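Local coordinates for uncharacterized protein (Bordetella bronchiseptica, PDB 4XG0), which probably acts as a kinase of acid-sugar catabolism, as a member of the DUF1537 family with a sugar-binding N-terminal and a nucleotide-binding C-terminal domain, at residues D219-R222 against L223-I227; A192-T195 against P196-A200; A244-A247 against R248-G252. All blocks are in the same frame, centred on the assembly; numbering follows the deposited sequence.

Contact 1. Residues D219-R222 against L223-I227; sequences DVQR and LARAI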
loop_
_atom_site.group_PDB
_atom_site.type_symbol
_atom_site.label_atom_id
_atom_site.label_comp_id
_atom_site.label_asym_id
_atom_site.label_seq_id
_atom_site.Cartn_x
_atom_site.Cartn_y
_atom_site.Cartn_z
ATOM N N ASP A 219 -3.688 4.411 11.980
ATOM C CA ASP A 219 -5.092 4.022 12.017
ATOM C C ASP A 219 -5.611 3.946 10.600
ATOM O O ASP A 219 -6.363 3.053 10.262
ATOM C CB ASP A 219 -5.932 5.040 12.760
ATOM C CG ASP A 219 -5.816 4.942 14.274
ATOM O OD1 ASP A 219 -5.292 3.964 14.841
ATOM O OD2 ASP A 219 -6.304 5.885 14.930
ATOM N N VAL A 220 -5.214 4.911 9.778
ATOM C CA VAL A 220 -5.627 4.930 8.375
ATOM C C VAL A 220 -5.057 3.719 7.634
ATOM O O VAL A 220 -5.755 3.075 6.809
ATOM C CB VAL A 220 -5.249 6.225 7.684
ATOM C CG1 VAL A 220 -5.691 6.176 6.227
ATOM C CG2 VAL A 220 -5.942 7.416 8.382
ATOM N N GLN A 221 -3.808 3.371 7.924
ATOM C CA GLN A 221 -3.199 2.216 7.248
ATOM C C GLN A 221 -3.886 0.900 7.624
ATOM O O GLN A 221 -4.104 0.009 6.755
ATOM C CB GLN A 221 -1.704 2.124 7.563
ATOM C CG GLN A 221 -0.998 0.871 6.982
ATOM C CD GLN A 221 0.452 0.809 7.383
ATOM O OE1 GLN A 221 0.776 0.624 8.564
ATOM N NE2 GLN A 221 1.341 0.976 6.410
ATOM N N ARG A 222 -4.205 0.754 8.914
ATOM C CA ARG A 222 -4.931 -0.420 9.390
ATOM C C ARG A 222 -6.251 -0.525 8.660
ATOM O O ARG A 222 -6.677 -1.614 8.288
ATOM C CB ARG A 222 -5.192 -0.350 10.909
ATOM C CG ARG A 222 -5.909 -1.544 11.485
ATOM C CD ARG A 222 -6.026 -1.478 13.019
ATOM N NE ARG A 222 -4.781 -0.996 13.630
ATOM C CZ ARG A 222 -4.638 0.148 14.308
ATOM N NH1 ARG A 222 -5.669 0.966 14.540
ATOM N NH2 ARG A 222 -3.442 0.463 14.790
ATOM N N LEU A 223 -6.940 0.605 8.506
ATOM C CA LEU A 223 -8.233 0.613 7.830
ATOM C C LEU A 223 -8.052 0.246 6.363
ATOM O O LEU A 223 -8.824 -0.537 5.828
ATOM C CB LEU A 223 -8.937 1.990 7.956
ATOM C CG LEU A 223 -10.209 2.202 7.131
ATOM C CD1 LEU A 223 -11.244 1.175 7.452
ATOM C CD2 LEU A 223 -10.803 3.570 7.353
ATOM N N ALA A 224 -7.024 0.802 5.718
ATOM C CA ALA A 224 -6.747 0.489 4.321
ATOM C C ALA A 224 -6.478 -1.016 4.145
ATOM O O ALA A 224 -6.977 -1.637 3.216
ATOM C CB ALA A 224 -5.559 1.291 3.826
ATOM N N ARG A 225 -5.708 -1.610 5.052
ATOM C CA ARG A 225 -5.460 -3.044 5.012
ATOM C C ARG A 225 -6.747 -3.867 5.163
ATOM O O ARG A 225 -6.951 -4.859 4.441
ATOM C CB ARG A 225 -4.433 -3.438 6.071
ATOM C CG ARG A 225 -3.063 -2.867 5.753
ATOM C CD ARG A 225 -2.007 -3.215 6.789
ATOM N NE ARG A 225 -0.682 -2.894 6.256
ATOM C CZ ARG A 225 0.449 -2.840 6.962
ATOM N NH1 ARG A 225 0.456 -3.061 8.274
ATOM N NH2 ARG A 225 1.590 -2.543 6.343
ATOM N N ALA A 226 -7.598 -3.482 6.111
ATOM C CA ALA A 226 -8.889 -4.123 6.281
ATOM C C ALA A 226 -9.708 -4.023 5.013
ATOM O O ALA A 226 -10.339 -4.985 4.603
ATOM C CB ALA A 226 -9.660 -3.508 7.452
ATOM N N ILE A 227 -9.734 -2.839 4.431
ATOM C CA ILE A 227 -10.404 -2.630 3.163
ATOM C C ILE A 227 -9.822 -3.575 2.103
ATOM O O ILE A 227 -10.548 -4.181 1.342
ATOM C CB ILE A 227 -10.312 -1.157 2.717
ATOM C CG1 ILE A 227 -11.305 -0.322 3.553
ATOM C CG2 ILE A 227 -10.634 -1.005 1.237
ATOM C CD1 ILE A 227 -11.054 1.115 3.495
#

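Contact 2. Residues A192-T195 against P196-A200; sequences AGET and PAELA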
loop_
_atom_site.group_PDB
_atom_site.type_symbol
_atom_site.label_atom_id
_atom_site.label_comp_id
_atom_site.label_asym_id
_atom_site.label_seq_id
_atom_site.Cartn_x
_atom_site.Cartn_y
_atom_site.Cartn_z
ATOM N N ALA A 192 -7.463 -1.604 20.542
ATOM C CA ALA A 192 -6.044 -1.359 20.847
ATOM C C ALA A 192 -5.023 -2.077 19.951
ATOM O O ALA A 192 -4.205 -1.426 19.289
ATOM C CB ALA A 192 -5.764 -1.670 22.318
ATOM N N GLY A 193 -5.054 -3.406 19.937
ATOM C CA GLY A 193 -4.085 -4.172 19.159
ATOM C C GLY A 193 -4.688 -4.882 17.957
ATOM O O GLY A 193 -4.134 -5.864 17.456
ATOM N N GLU A 194 -5.818 -4.377 17.481
ATOM C CA GLU A 194 -6.610 -5.087 16.481
ATOM C C GLU A 194 -5.876 -5.238 15.155
ATOM O O GLU A 194 -5.173 -4.336 14.709
ATOM C CB GLU A 194 -7.955 -4.374 16.272
ATOM C CG GLU A 194 -8.907 -5.093 15.312
ATOM C CD GLU A 194 -10.336 -4.546 15.366
ATOM O OE1 GLU A 194 -10.512 -3.348 15.650
ATOM O OE2 GLU A 194 -11.284 -5.321 15.127
ATOM N N THR A 195 -6.042 -6.402 14.538
ATOM C CA THR A 195 -5.416 -6.691 13.270
ATOM C C THR A 195 -6.319 -6.226 12.140
ATOM O O THR A 195 -7.523 -6.041 12.338
ATOM C CB THR A 195 -5.167 -8.194 13.111
ATOM O OG1 THR A 195 -6.421 -8.882 13.126
ATOM C CG2 THR A 195 -4.270 -8.717 14.240
ATOM N N PRO A 196 -5.738 -6.026 10.952
ATOM C CA PRO A 196 -6.572 -5.728 9.781
ATOM C C PRO A 196 -7.670 -6.769 9.555
ATOM O O PRO A 196 -8.794 -6.405 9.216
ATOM C CB PRO A 196 -5.560 -5.736 8.628
ATOM C CG PRO A 196 -4.296 -5.245 9.265
ATOM C CD PRO A 196 -4.307 -5.793 10.682
ATOM N N ALA A 197 -7.365 -8.043 9.761
ATOM C CA ALA A 197 -8.351 -9.080 9.492
ATOM C C ALA A 197 -9.525 -9.011 10.480
ATOM O O ALA A 197 -10.680 -9.243 10.111
ATOM C CB ALA A 197 -7.696 -10.461 9.523
ATOM N N GLU A 198 -9.218 -8.704 11.738
ATOM C CA GLU A 198 -10.239 -8.587 12.762
ATOM C C GLU A 198 -11.112 -7.377 12.440
ATOM O O GLU A 198 -12.338 -7.460 12.478
ATOM C CB GLU A 198 -9.592 -8.466 14.148
ATOM C CG GLU A 198 -9.089 -9.804 14.709
ATOM C CD GLU A 198 -8.119 -9.651 15.879
ATOM O OE1 GLU A 198 -7.407 -8.632 15.955
ATOM O OE2 GLU A 198 -8.061 -10.560 16.732
ATOM N N LEU A 199 -10.471 -6.267 12.086
ATOM C CA LEU A 199 -11.196 -5.050 11.725
ATOM C C LEU A 199 -12.082 -5.271 10.497
ATOM O O LEU A 199 -13.196 -4.761 10.424
ATOM C CB LEU A 199 -10.228 -3.912 11.461
ATOM C CG LEU A 199 -10.870 -2.595 11.008
ATOM C CD1 LEU A 199 -11.944 -2.163 12.005
ATOM C CD2 LEU A 199 -9.830 -1.521 10.867
ATOM N N ALA A 200 -11.586 -6.045 9.540
ATOM C CA ALA A 200 -12.333 -6.315 8.316
ATOM C C ALA A 200 -13.643 -7.055 8.608
ATOM O O ALA A 200 -14.692 -6.743 8.032
ATOM C CB ALA A 200 -11.459 -7.114 7.326
#

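Contact 3. Residues A244-A247 against R248-G252; sequences APLA and RVWAG. With SO4 (sulfate ion), chain D.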
loop_
_atom_site.group_PDB
_atom_site.type_symbol
_atom_site.label_atom_id
_atom_site.label_comp_id
_atom_site.label_asym_id
_atom_site.label_seq_id
_atom_site.Cartn_x
_atom_site.Cartn_y
_atom_site.Cartn_z
ATOM N N ALA A 244 -2.714 7.221 -0.420
ATOM C CA ALA A 244 -1.496 6.429 -0.519
ATOM C C ALA A 244 -1.643 5.049 0.168
ATOM O O ALA A 244 -1.224 4.034 -0.360
ATOM C CB ALA A 244 -0.349 7.198 0.020
ATOM N N PRO A 245 -2.265 4.997 1.356
ATOM C CA PRO A 245 -2.490 3.689 1.971
ATOM C C PRO A 245 -3.237 2.724 1.044
ATOM O O PRO A 245 -2.850 1.566 0.978
ATOM C CB PRO A 245 -3.342 4.047 3.222
ATOM C CG PRO A 245 -2.858 5.412 3.554
ATOM C CD PRO A 245 -2.643 6.110 2.244
ATOM N N LEU A 246 -4.233 3.199 0.316
ATOM C CA LEU A 246 -4.990 2.336 -0.572
ATOM C C LEU A 246 -4.148 1.962 -1.785
ATOM O O LEU A 246 -4.148 0.802 -2.202
ATOM C CB LEU A 246 -6.274 3.009 -1.029
ATOM C CG LEU A 246 -7.350 3.109 0.031
ATOM C CD1 LEU A 246 -8.485 4.077 -0.412
ATOM C CD2 LEU A 246 -7.882 1.668 0.380
ATOM N N ALA A 247 -3.465 2.946 -2.353
ATOM C CA ALA A 247 -2.502 2.640 -3.457
ATOM C C ALA A 247 -1.552 1.510 -3.076
ATOM O O ALA A 247 -1.286 0.577 -3.865
ATOM C CB ALA A 247 -1.728 3.874 -3.830
ATOM N N ARG A 248 -0.975 1.588 -1.870
ATOM C CA ARG A 248 -0.091 0.566 -1.394
ATOM C C ARG A 248 -0.760 -0.793 -1.088
ATOM O O ARG A 248 -0.223 -1.859 -1.419
ATOM C CB ARG A 248 0.672 1.076 -0.162
ATOM C CG ARG A 248 1.635 2.223 -0.447
ATOM C CD ARG A 248 2.538 2.517 0.718
ATOM N NE ARG A 248 1.819 3.277 1.729
ATOM C CZ ARG A 248 1.835 4.607 1.818
ATOM N NH1 ARG A 248 1.139 5.195 2.776
ATOM N NH2 ARG A 248 2.502 5.349 0.939
ATOM N N VAL A 249 -1.940 -0.774 -0.475
ATOM C CA VAL A 249 -2.546 -2.028 -0.121
ATOM C C VAL A 249 -2.989 -2.777 -1.369
ATOM O O VAL A 249 -2.780 -3.971 -1.486
ATOM C CB VAL A 249 -3.738 -1.812 0.827
ATOM C CG1 VAL A 249 -4.532 -3.087 0.916
ATOM C CG2 VAL A 249 -3.201 -1.418 2.190
ATOM N N TRP A 250 -3.554 -2.047 -2.312
ATOM C CA TRP A 250 -4.007 -2.654 -3.546
ATOM C C TRP A 250 -2.820 -3.125 -4.411
ATOM O O TRP A 250 -2.919 -4.130 -5.123
ATOM C CB TRP A 250 -4.913 -1.688 -4.295
ATOM C CG TRP A 250 -6.326 -1.629 -3.717
ATOM C CD1 TRP A 250 -6.959 -2.612 -3.004
ATOM C CD2 TRP A 250 -7.258 -0.538 -3.802
ATOM N NE1 TRP A 250 -8.233 -2.186 -2.632
ATOM C CE2 TRP A 250 -8.432 -0.929 -3.116
ATOM C CE3 TRP A 250 -7.217 0.731 -4.393
ATOM C CZ2 TRP A 250 -9.543 -0.102 -3.007
ATOM C CZ3 TRP A 250 -8.299 1.538 -4.295
ATOM C CH2 TRP A 250 -9.464 1.121 -3.595
ATOM N N ALA A 251 -1.693 -2.424 -4.335
ATOM C CA ALA A 251 -0.472 -2.909 -4.974
ATOM C C ALA A 251 0.040 -4.204 -4.295
ATOM O O ALA A 251 0.471 -5.145 -4.947
ATOM C CB ALA A 251 0.604 -1.811 -4.908
ATOM N N GLY A 252 -0.014 -4.252 -2.966
ATOM C CA GLY A 252 0.451 -5.409 -2.240
ATOM C C GLY A 252 -0.316 -6.664 -2.615
ATOM O O GLY A 252 0.195 -7.771 -2.535
HETATM S S SO4 D . 2.541 8.841 2.436
HETATM O O1 SO4 D . 1.578 8.128 3.317
HETATM O O2 SO4 D . 1.957 9.993 1.722
HETATM O O3 SO4 D . 3.039 7.931 1.396
HETATM O O4 SO4 D . 3.663 9.358 3.228
#

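Contact 1. Residues D219-R222 against L223-I227
Gln221 and Arg225, one turn apart on helix 217-230, lay their side chains alongside each other, with the Gln221 amide stacked on the Arg225 guanidinium. The two planes are only 9° apart, and Gln221 CD sits above the middle of the guanidinium, 3.7 Å from Arg225 CZ. This is a face-to-face stack: Gln221 NE2 and Arg225 NH2, both donors, are 3.5 Å apart. Gln221 reaches this place with CG trans to the backbone N (chi1 175°) and an extended chain, whereas Arg225 sets off beside its own N, its CG resting 3.2 Å from Gln221 O. That polar flank is partly exposed, as is an i to i+3 salt bridge: Arg222 NH1 reaches Asp219 OD1 at 3.0 Å, from the anti side and 35° out of the carboxylate plane. Asp219 OD2 takes a bond from Leu215 N. The tightly packed side is the face carrying Val220, Leu223, Ala224 and Ala226, all buried. The backbone is regular helix, with Ala224 N bonded to Val220 O at 2.8 Å. Leu223 packs on Val137 and Cys139 of strand 135-139, Ala224 faces helix 240-252 through Pro245 and Val249, and Ala226 meets Leu199 of helix 196-205.

Contact 2. Residues A192-T195 against P196-A200
Two carboxylates, those of Glu194 and Glu198, are the flat groups here, and their planes are turned 63° apart. One face of the Glu194 group is met by the backbone of Leu199, whose N and CA both lie on that side, with Leu199 CA 3.8 Å from Glu194 CD. At the edge of the Glu198 group, OE1 receives Thr195 N at 3.0 Å through its anti lone pair, in a nearly straight bond of 168°. Thr195 OG1 lies 3.0 Å from the same OE1, a weak contact. The two acids meet through their aliphatic parts, Glu194 CG against Glu198 CB at 3.6 Å, while the nearest charged oxygens, Glu194 OE2 and Glu198 OE1, remain 5.2 Å apart. Together Thr195 and Glu198 form a capping box at the start of helix 196-205: Thr195 is the N-cap, and its OG1 accepts from Glu198 N at 3.1 Å, while the bond from Thr195 N to Glu198 OE1 completes the box. With chi1 at 62°, Thr195 OG1 stands between its backbone N and carbonyl carbon, turned to the first helical turn. The backbone then takes over, Leu199 N bonding to Thr195 O at 3.0 Å. Glu194 OE1 has partners beyond the cap in a salt bridge with Arg202 and a bond from Gln191 N; Pro196 and Leu199 face Arg225 and Arg222 of helix 217-230.

Contact 3. Residues A244-A247 against R248-G252
From Ala244 to Ala251 the backbone runs through four consecutive i to i+4 bonds, Arg248 N to Ala244 O being 2.9 Å long and 168° straight, with a kink where Pro245 has no N-H for the preceding turn. This is the last part of helix 240-252, which follows strand 234-238 of the parallel sheet in the N-terminal domain. Leu246 and Trp250 run alongside each other in the same direction. Leu246 CB approaches Trp250 CZ3 to 4.1 Å, and Leu246 CD2 stands over one face of the indole, offset toward its rim. Both are buried and touch Pro236 of the strand, with Phe45 of helix 35-47 also against Trp250. Arg248 doubles back toward Ala244: its chain leaves beside the backbone N (chi1 -66°) and bends at chi3 (-78°), so that the guanidinium lies with one face against Ala244 O, which is over its centre and 3.8 Å from Arg248 CZ. Ala244 CB lies 3.5 Å from Arg248 NH2. A sulfate ion, probably a crystallisation additive, is held by two bonds, Arg248 NH1 to O1 at 3.0 Å and Arg248 NH2 to O3 at 2.7 Å.

Overall arrangement
The three contacts follow one another along the chain, and all lie on, or at the start of, helices that flank the eight-stranded parallel sheet of the N-terminal domain. Contact 1 is the middle member. Its centre is about 9 Å from that of contact 2, where Arg225 CB meets Pro196 CB at 3.6 Å, and about 10 Å from that of contact 3, where Ala224 CB meets Pro245 CB at 3.6 Å. Contacts 2 and 3 do not touch: their centres are about 17 Å apart and their nearest atoms about 8 Å. Helix 217-230 thus separates the capped start of helix 196-205 from helix 240-252. Among the three, it is Arg248 of contact 3 that holds the sulfate, with Arg248 NH2 2.7 Å from sulfate O3.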